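Local coordinates for mucus binding protein (Lactobacillus reuteri, PDB 3I57) that probably binds mucus at the bacterial cell wall and, through this calcium-containing type 2 repeat, also shows immunoglobulin-binding activity, at residues Tyr32-Ala35 with Glu36-Lys40; Lys39-Glu42 with Gly43-Tyr46; Glu78-Asp81 with Pro82-Ser86. One frame throughout, in Å; residues are numbered along the deposited sequence.

Contact 1: residues Tyr32-Ala35 with Glu36-Lys40; sequences YSTA and EGIKK
Thr34 and Ile38 meet through a pair of first torsions: OG1 of Thr34 sits between its own backbone N and carbonyl carbon (chi1 53°), and CG1 of Ile38 lies beside its backbone N (chi1 -71°) and, with the branch extended beyond CG1, CD1 comes against Thr34. The two side chains approach obliquely, with CD1 of Ile38 lying 3.4 Å from OG1 of Thr34. That is a carbon-to-oxygen packing contact; the polar partner of the hydroxyl is Asp51 OD2. CG1 of Ile38 also presses on the carbonyl oxygen of Thr34, at 3.3 Å.

The same oxygen starts the helical bonding, for Ile38 N reaches Thr34 O at 2.9 Å with a nearly straight N-H...O angle of 168°. One residue on, Lys39 N repeats the pattern with Ala35 O, also at 2.9 Å. The N-H groups of the first turn are satisfied in a different way. Ser33 OG accepts from Ala35 N at 2.9 Å, a capping bond with the connectivity of an ST turn. Two waters then carry the carbonyl of Ser33 forward, one to Glu36 N and the other to Gly37 N, so a single oxygen answers two amides through solvent.

Thr34 and Ile38 both touch Val71 of strand 67-80, while Ile38 also reaches Leu48 and Phe73. It is a worked example of a helix entry in which a serine just before the first turn caps an amide by its hydroxyl, with one face turned to the sheet, as expected for the helix of a beta-grasp fold.

Contact 2: residues Lys39-Glu42 with Gly43-Tyr46; sequences KKFE and GDGY
Phe41 and Tyr46 carry the close of the helix, the first by its backbone oxygen and the second by its ring and amide. Asp44 N (2.9 Å) and Tyr46 N (3.1 Å) both donate to Phe41 O, arriving from opposite faces of the carbonyl plane. CD2 of Tyr46 brings the ring edge to that oxygen, in the plane of the ring, and also touches CB of Phe41 at 4.0 Å. Glu42 CA and CG lie against Tyr46 O; its carboxylate turns instead to Leu48 N. With Gly45 at positive phi (104°) as C-prime residue, the bonds Tyr46 N to Phe41 O and Gly45 N to Glu42 O make a Schellman motif.

Lys40 bends at its second and fourth side-chain torsions, laying CD over the centre of one face of the Phe41 ring and bringing NZ to the syn side of Asp44 OD2, somewhat out of the carboxylate plane, a salt bridge of 2.8 Å. A water links Asp44 OD1 to Lys40 O. With an alanine in place of Asp44, the lysine ammonium would probably lose its carboxylate mate, the water its second acceptor, and the lysine end would be freer to turn. Main-chain bonds thus turn the helix end, while a surface ion pair pins a lysine whose CD covers one face of a buried phenylalanine.

Contact 3: residues Glu78-Asp81 with Pro82-Ser86; sequences ENVD and PNHSS
Val80 and His84 face each other across a tight turn, and their conformations decide how. His84 directs CG away from its backbone N (chi1 -164°), which swings the imidazole back toward the strand and lays one face against the valine. Val80 answers with CG1 beside its own backbone N and CG2 between that N and the carbonyl carbon, so the two methyls meet different parts of His84. CG1 rests over the ring face, 3.8 Å from the centroid of the His84 ring and 24° off its normal, a CH-pi contact displaced toward the rim; its nearest ring atom is His84 ND1 at 3.5 Å. CG2 packs against the root of the side chain, 3.7 Å from CB of His84. The two side chains cross at about a right angle.

The backbone between them is a type I beta turn from Asp81 to His84, by which the chain leaves strand 67-80 for the loop leading to strand 93-104. It is closed by His84 N donating to Asp81 O at 3.1 Å. Pro82 takes the second position, where its ring-restricted phi suits the turn. The carboxylate of Asp81 itself leads away from the turn.

Val133 touches both Val80 and His84, and the backbone of Val80 bonds to Gly124 of strand 112-127. Glu78 OE2 stands 5.4 Å from His84 ND1, too far for a contact; a carboxylate at that distance might mildly favour a protonated imidazole, though the charge is not seen. Chemically, then, in this contact the imidazole offers its face to a methyl, and a single backbone bond with a proline fixes the bend.

Contacts 1 and 2 share Lys39 and Lys40 and lie on helix 35-43, one at its entry and the other at its exit, with centres about 10 Å apart. Both belong to the mucin binding domain. Contact 3 follows later in the chain, where strand 67-80 ends and the loop toward strand 93-104 starts; its centre is about 20 Å from that of contact 2 and about 30 Å from that of contact 1, without touch. Strand 67-80 connects them, since it packs against the helix at contact 1 and supplies most of the first segment of contact 3, where it pairs with strand 112-127. The series thus runs from the helix toward the middle of an elongated repeat.

Contact 1: residues Tyr32-Ala35 with Glu36-Lys40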
loop_
_atom_site.group_PDB
_atom_site.type_symbol
_atom_site.label_atom_id
_atom_site.label_comp_id
_atom_site.label_asym_id
_atom_site.label_seq_id
_atom_site.Cartn_x
_atom_site.Cartn_y
_atom_site.Cartn_z
ATOM N N TYR A 32 -38.006 5.518 7.707
ATOM C CA TYR A 32 -36.687 5.367 7.113
ATOM C C TYR A 32 -35.885 4.377 7.935
ATOM O O TYR A 32 -36.003 4.316 9.180
ATOM C CB TYR A 32 -35.960 6.724 7.134
ATOM C CG TYR A 32 -34.646 6.796 6.393
ATOM C CD1 TYR A 32 -34.608 7.116 5.038
ATOM C CD2 TYR A 32 -33.442 6.599 7.061
ATOM C CE1 TYR A 32 -33.412 7.202 4.342
ATOM C CE2 TYR A 32 -32.250 6.680 6.393
ATOM C CZ TYR A 32 -32.229 6.999 5.039
ATOM O OH TYR A 32 -31.019 7.065 4.411
ATOM N N SER A 33 -35.048 3.641 7.219
ATOM C CA SER A 33 -34.015 2.810 7.824
ATOM C C SER A 33 -32.688 3.088 7.133
ATOM O O SER A 33 -32.636 3.306 5.918
ATOM C CB SER A 33 -34.343 1.333 7.653
ATOM O OG SER A 33 -33.186 0.529 7.803
ATOM N N THR A 34 -31.622 3.069 7.908
ATOM C CA THR A 34 -30.287 3.268 7.368
ATOM C C THR A 34 -29.745 1.983 6.757
ATOM O O THR A 34 -28.623 1.973 6.253
ATOM C CB THR A 34 -29.327 3.685 8.479
ATOM O OG1 THR A 34 -29.423 2.712 9.543
ATOM C CG2 THR A 34 -29.672 5.135 8.990
ATOM N N ALA A 35 -30.536 0.906 6.781
ATOM C CA ALA A 35 -30.000 -0.403 6.357
ATOM C C ALA A 35 -29.513 -0.477 4.913
ATOM O O ALA A 35 -28.399 -0.969 4.658
ATOM C CB ALA A 35 -31.004 -1.563 6.658
ATOM N N GLU A 36 -30.313 -0.004 3.964
ATOM C CA GLU A 36 -29.865 -0.028 2.584
ATOM C C GLU A 36 -28.643 0.857 2.349
ATOM O O GLU A 36 -27.742 0.484 1.611
ATOM C CB GLU A 36 -30.993 0.353 1.617
ATOM C CG GLU A 36 -31.962 -0.816 1.405
ATOM C CD GLU A 36 -33.257 -0.388 0.732
ATOM O OE1 GLU A 36 -33.379 0.802 0.365
ATOM O OE2 GLU A 36 -34.151 -1.247 0.573
ATOM N N GLY A 37 -28.622 2.036 2.953
ATOM C CA GLY A 37 -27.502 2.944 2.721
ATOM C C GLY A 37 -26.229 2.359 3.305
ATOM O O GLY A 37 -25.153 2.419 2.700
ATOM N N ILE A 38 -26.338 1.793 4.502
ATOM C CA ILE A 38 -25.172 1.121 5.099
ATOM C C ILE A 38 -24.689 -0.027 4.206
ATOM O O ILE A 38 -23.495 -0.133 3.898
ATOM C CB ILE A 38 -25.457 0.654 6.540
ATOM C CG1 ILE A 38 -25.541 1.866 7.481
ATOM C CG2 ILE A 38 -24.384 -0.320 7.032
ATOM C CD1 ILE A 38 -26.284 1.553 8.835
ATOM N N LYS A 39 -25.612 -0.871 3.758
ATOM C CA LYS A 39 -25.230 -1.949 2.834
ATOM C C LYS A 39 -24.492 -1.451 1.580
ATOM O O LYS A 39 -23.465 -2.036 1.170
ATOM C CB LYS A 39 -26.469 -2.745 2.437
ATOM C CG LYS A 39 -26.203 -3.935 1.538
ATOM C CD LYS A 39 -27.528 -4.716 1.390
ATOM C CE LYS A 39 -27.528 -5.679 0.204
ATOM N NZ LYS A 39 -26.920 -6.993 0.513
ATOM N N LYS A 40 -25.010 -0.390 0.974
ATOM C CA LYS A 40 -24.414 0.195 -0.215
ATOM C C LYS A 40 -22.973 0.651 0.035
ATOM O O LYS A 40 -22.044 0.258 -0.690
ATOM C CB LYS A 40 -25.279 1.338 -0.745
ATOM C CG LYS A 40 -24.771 2.016 -2.045
ATOM C CD LYS A 40 -23.685 3.052 -1.751
ATOM C CE LYS A 40 -23.209 3.772 -3.040
ATOM N NZ LYS A 40 -22.748 2.784 -4.066
HETATM O O HOH W 1 -33.055 0.849 4.270
HETATM O O HOH W 2 -30.839 3.569 3.940
#

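Contact 2: residues Lys39-Glu42 with Gly43-Tyr46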
loop_
_atom_site.group_PDB
_atom_site.type_symbol
_atom_site.label_atom_id
_atom_site.label_comp_id
_atom_site.label_asym_id
_atom_site.label_seq_id
_atom_site.Cartn_x
_atom_site.Cartn_y
_atom_site.Cartn_z
ATOM N N LYS A 39 -25.612 -0.871 3.758
ATOM C CA LYS A 39 -25.230 -1.949 2.834
ATOM C C LYS A 39 -24.492 -1.451 1.580
ATOM O O LYS A 39 -23.465 -2.036 1.170
ATOM C CB LYS A 39 -26.469 -2.745 2.437
ATOM C CG LYS A 39 -26.203 -3.935 1.538
ATOM C CD LYS A 39 -27.528 -4.716 1.390
ATOM C CE LYS A 39 -27.528 -5.679 0.204
ATOM N NZ LYS A 39 -26.920 -6.993 0.513
ATOM N N LYS A 40 -25.010 -0.390 0.974
ATOM C CA LYS A 40 -24.414 0.195 -0.215
ATOM C C LYS A 40 -22.973 0.651 0.035
ATOM O O LYS A 40 -22.044 0.258 -0.690
ATOM C CB LYS A 40 -25.279 1.338 -0.745
ATOM C CG LYS A 40 -24.771 2.016 -2.045
ATOM C CD LYS A 40 -23.685 3.052 -1.751
ATOM C CE LYS A 40 -23.209 3.772 -3.040
ATOM N NZ LYS A 40 -22.748 2.784 -4.066
ATOM N N PHE A 41 -22.768 1.462 1.064
ATOM C CA PHE A 41 -21.412 1.929 1.330
ATOM C C PHE A 41 -20.452 0.808 1.770
ATOM O O PHE A 41 -19.279 0.798 1.374
ATOM C CB PHE A 41 -21.420 3.150 2.259
ATOM C CG PHE A 41 -22.015 4.362 1.592
ATOM C CD1 PHE A 41 -21.347 4.963 0.527
ATOM C CD2 PHE A 41 -23.248 4.847 1.959
ATOM C CE1 PHE A 41 -21.894 6.043 -0.123
ATOM C CE2 PHE A 41 -23.818 5.927 1.287
ATOM C CZ PHE A 41 -23.137 6.531 0.268
ATOM N N GLU A 42 -20.954 -0.173 2.525
ATOM C CA GLU A 42 -20.096 -1.308 2.888
ATOM C C GLU A 42 -19.701 -2.092 1.619
ATOM O O GLU A 42 -18.600 -2.606 1.523
ATOM C CB GLU A 42 -20.719 -2.140 4.030
ATOM C CG GLU A 42 -20.760 -1.332 5.378
ATOM C CD GLU A 42 -21.001 -2.188 6.643
ATOM O OE1 GLU A 42 -21.782 -3.143 6.537
ATOM O OE2 GLU A 42 -20.428 -1.900 7.749
ATOM N N GLY A 43 -20.562 -2.071 0.610
ATOM C CA GLY A 43 -20.238 -2.655 -0.686
ATOM C C GLY A 43 -19.172 -1.888 -1.447
ATOM O O GLY A 43 -18.588 -2.418 -2.394
ATOM N N ASP A 44 -18.924 -0.634 -1.073
ATOM C CA ASP A 44 -17.860 0.151 -1.680
ATOM C C ASP A 44 -16.616 0.161 -0.779
ATOM O O ASP A 44 -15.744 0.982 -0.958
ATOM C CB ASP A 44 -18.292 1.594 -1.949
ATOM C CG ASP A 44 -19.436 1.694 -2.975
ATOM O OD1 ASP A 44 -19.624 0.741 -3.723
ATOM O OD2 ASP A 44 -20.113 2.728 -3.031
ATOM N N GLY A 45 -16.556 -0.721 0.202
ATOM C CA GLY A 45 -15.347 -0.814 1.023
ATOM C C GLY A 45 -15.416 -0.216 2.399
ATOM O O GLY A 45 -14.501 -0.398 3.210
ATOM N N TYR A 46 -16.478 0.526 2.675
ATOM C CA TYR A 46 -16.600 1.172 3.978
ATOM C C TYR A 46 -16.973 0.191 5.062
ATOM O O TYR A 46 -17.424 -0.917 4.791
ATOM C CB TYR A 46 -17.650 2.300 3.919
ATOM C CG TYR A 46 -17.160 3.478 3.133
ATOM C CD1 TYR A 46 -16.346 4.424 3.745
ATOM C CD2 TYR A 46 -17.460 3.629 1.778
ATOM C CE1 TYR A 46 -15.862 5.502 3.056
ATOM C CE2 TYR A 46 -16.974 4.732 1.068
ATOM C CZ TYR A 46 -16.188 5.664 1.740
ATOM O OH TYR A 46 -15.692 6.762 1.093
HETATM O O HOH W 3 -22.066 -0.546 -3.188
#

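Contact 3: residues Glu78-Asp81 with Pro82-Ser86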
loop_
_atom_site.group_PDB
_atom_site.type_symbol
_atom_site.label_atom_id
_atom_site.label_comp_id
_atom_site.label_asym_id
_atom_site.label_seq_id
_atom_site.Cartn_x
_atom_site.Cartn_y
_atom_site.Cartn_z
ATOM N N GLU A 78 -7.845 -4.795 5.275
ATOM C CA GLU A 78 -7.494 -6.201 5.384
ATOM C C GLU A 78 -5.995 -6.358 5.137
ATOM O O GLU A 78 -5.415 -5.701 4.273
ATOM C CB GLU A 78 -8.292 -7.044 4.387
ATOM C CG GLU A 78 -8.174 -6.566 2.939
ATOM C CD GLU A 78 -8.957 -7.437 1.951
ATOM O OE1 GLU A 78 -10.197 -7.260 1.875
ATOM O OE2 GLU A 78 -8.331 -8.281 1.251
ATOM N N ASN A 79 -5.365 -7.221 5.916
ATOM C CA ASN A 79 -3.954 -7.470 5.710
ATOM C C ASN A 79 -3.750 -8.256 4.424
ATOM O O ASN A 79 -4.467 -9.233 4.155
ATOM C CB ASN A 79 -3.371 -8.280 6.869
ATOM C CG ASN A 79 -3.601 -7.638 8.214
ATOM O OD1 ASN A 79 -3.422 -6.443 8.381
ATOM N ND2 ASN A 79 -3.966 -8.458 9.203
ATOM N N VAL A 80 -2.771 -7.847 3.626
ATOM C CA VAL A 80 -2.466 -8.556 2.385
ATOM C C VAL A 80 -1.004 -9.013 2.300
ATOM O O VAL A 80 -0.130 -8.512 3.015
ATOM C CB VAL A 80 -2.827 -7.716 1.099
ATOM C CG1 VAL A 80 -4.312 -7.383 1.051
ATOM C CG2 VAL A 80 -1.985 -6.413 1.027
ATOM N N ASP A 81 -0.766 -9.981 1.420
ATOM C CA ASP A 81 0.545 -10.570 1.223
ATOM C C ASP A 81 1.362 -9.683 0.259
ATOM O O ASP A 81 0.820 -8.797 -0.387
ATOM C CB ASP A 81 0.384 -12.004 0.685
ATOM C CG ASP A 81 -0.340 -12.944 1.687
ATOM O OD1 ASP A 81 -0.352 -12.646 2.905
ATOM O OD2 ASP A 81 -0.901 -13.993 1.280
ATOM N N PRO A 82 2.677 -9.923 0.167
ATOM C CA PRO A 82 3.546 -9.132 -0.687
ATOM C C PRO A 82 3.177 -9.183 -2.178
ATOM O O PRO A 82 3.647 -8.360 -2.934
ATOM C CB PRO A 82 4.928 -9.770 -0.459
ATOM C CG PRO A 82 4.855 -10.259 0.996
ATOM C CD PRO A 82 3.440 -10.876 0.996
ATOM N N ASN A 83 2.367 -10.142 -2.607
ATOM C CA ASN A 83 2.070 -10.250 -4.028
ATOM C C ASN A 83 0.846 -9.451 -4.400
ATOM O O ASN A 83 0.431 -9.450 -5.550
ATOM C CB ASN A 83 1.861 -11.704 -4.454
ATOM C CG ASN A 83 2.986 -12.600 -3.998
ATOM O OD1 ASN A 83 2.780 -13.511 -3.185
ATOM N ND2 ASN A 83 4.193 -12.320 -4.471
ATOM N N HIS A 84 0.258 -8.779 -3.431
ATOM C CA HIS A 84 -1.018 -8.118 -3.705
ATOM C C HIS A 84 -0.808 -6.834 -4.504
ATOM O O HIS A 84 0.185 -6.130 -4.306
ATOM C CB HIS A 84 -1.772 -7.854 -2.406
ATOM C CG HIS A 84 -3.226 -7.547 -2.611
ATOM N ND1 HIS A 84 -4.234 -8.420 -2.256
ATOM C CD2 HIS A 84 -3.835 -6.463 -3.138
ATOM C CE1 HIS A 84 -5.409 -7.878 -2.546
ATOM N NE2 HIS A 84 -5.194 -6.688 -3.078
ATOM N N SER A 85 -1.725 -6.540 -5.420
ATOM C CA SER A 85 -1.624 -5.305 -6.193
ATOM C C SER A 85 -2.190 -4.138 -5.378
ATOM O O SER A 85 -2.888 -4.344 -4.379
ATOM C CB SER A 85 -2.352 -5.418 -7.535
ATOM O OG SER A 85 -3.733 -5.667 -7.328
ATOM N N SER A 86 -1.841 -2.932 -5.795
ATOM C CA SER A 86 -2.319 -1.705 -5.177
ATOM C C SER A 86 -2.692 -0.687 -6.243
ATOM O O SER A 86 -2.000 -0.511 -7.254
ATOM C CB SER A 86 -1.233 -1.123 -4.269
ATOM O OG SER A 86 -1.643 0.120 -3.706
#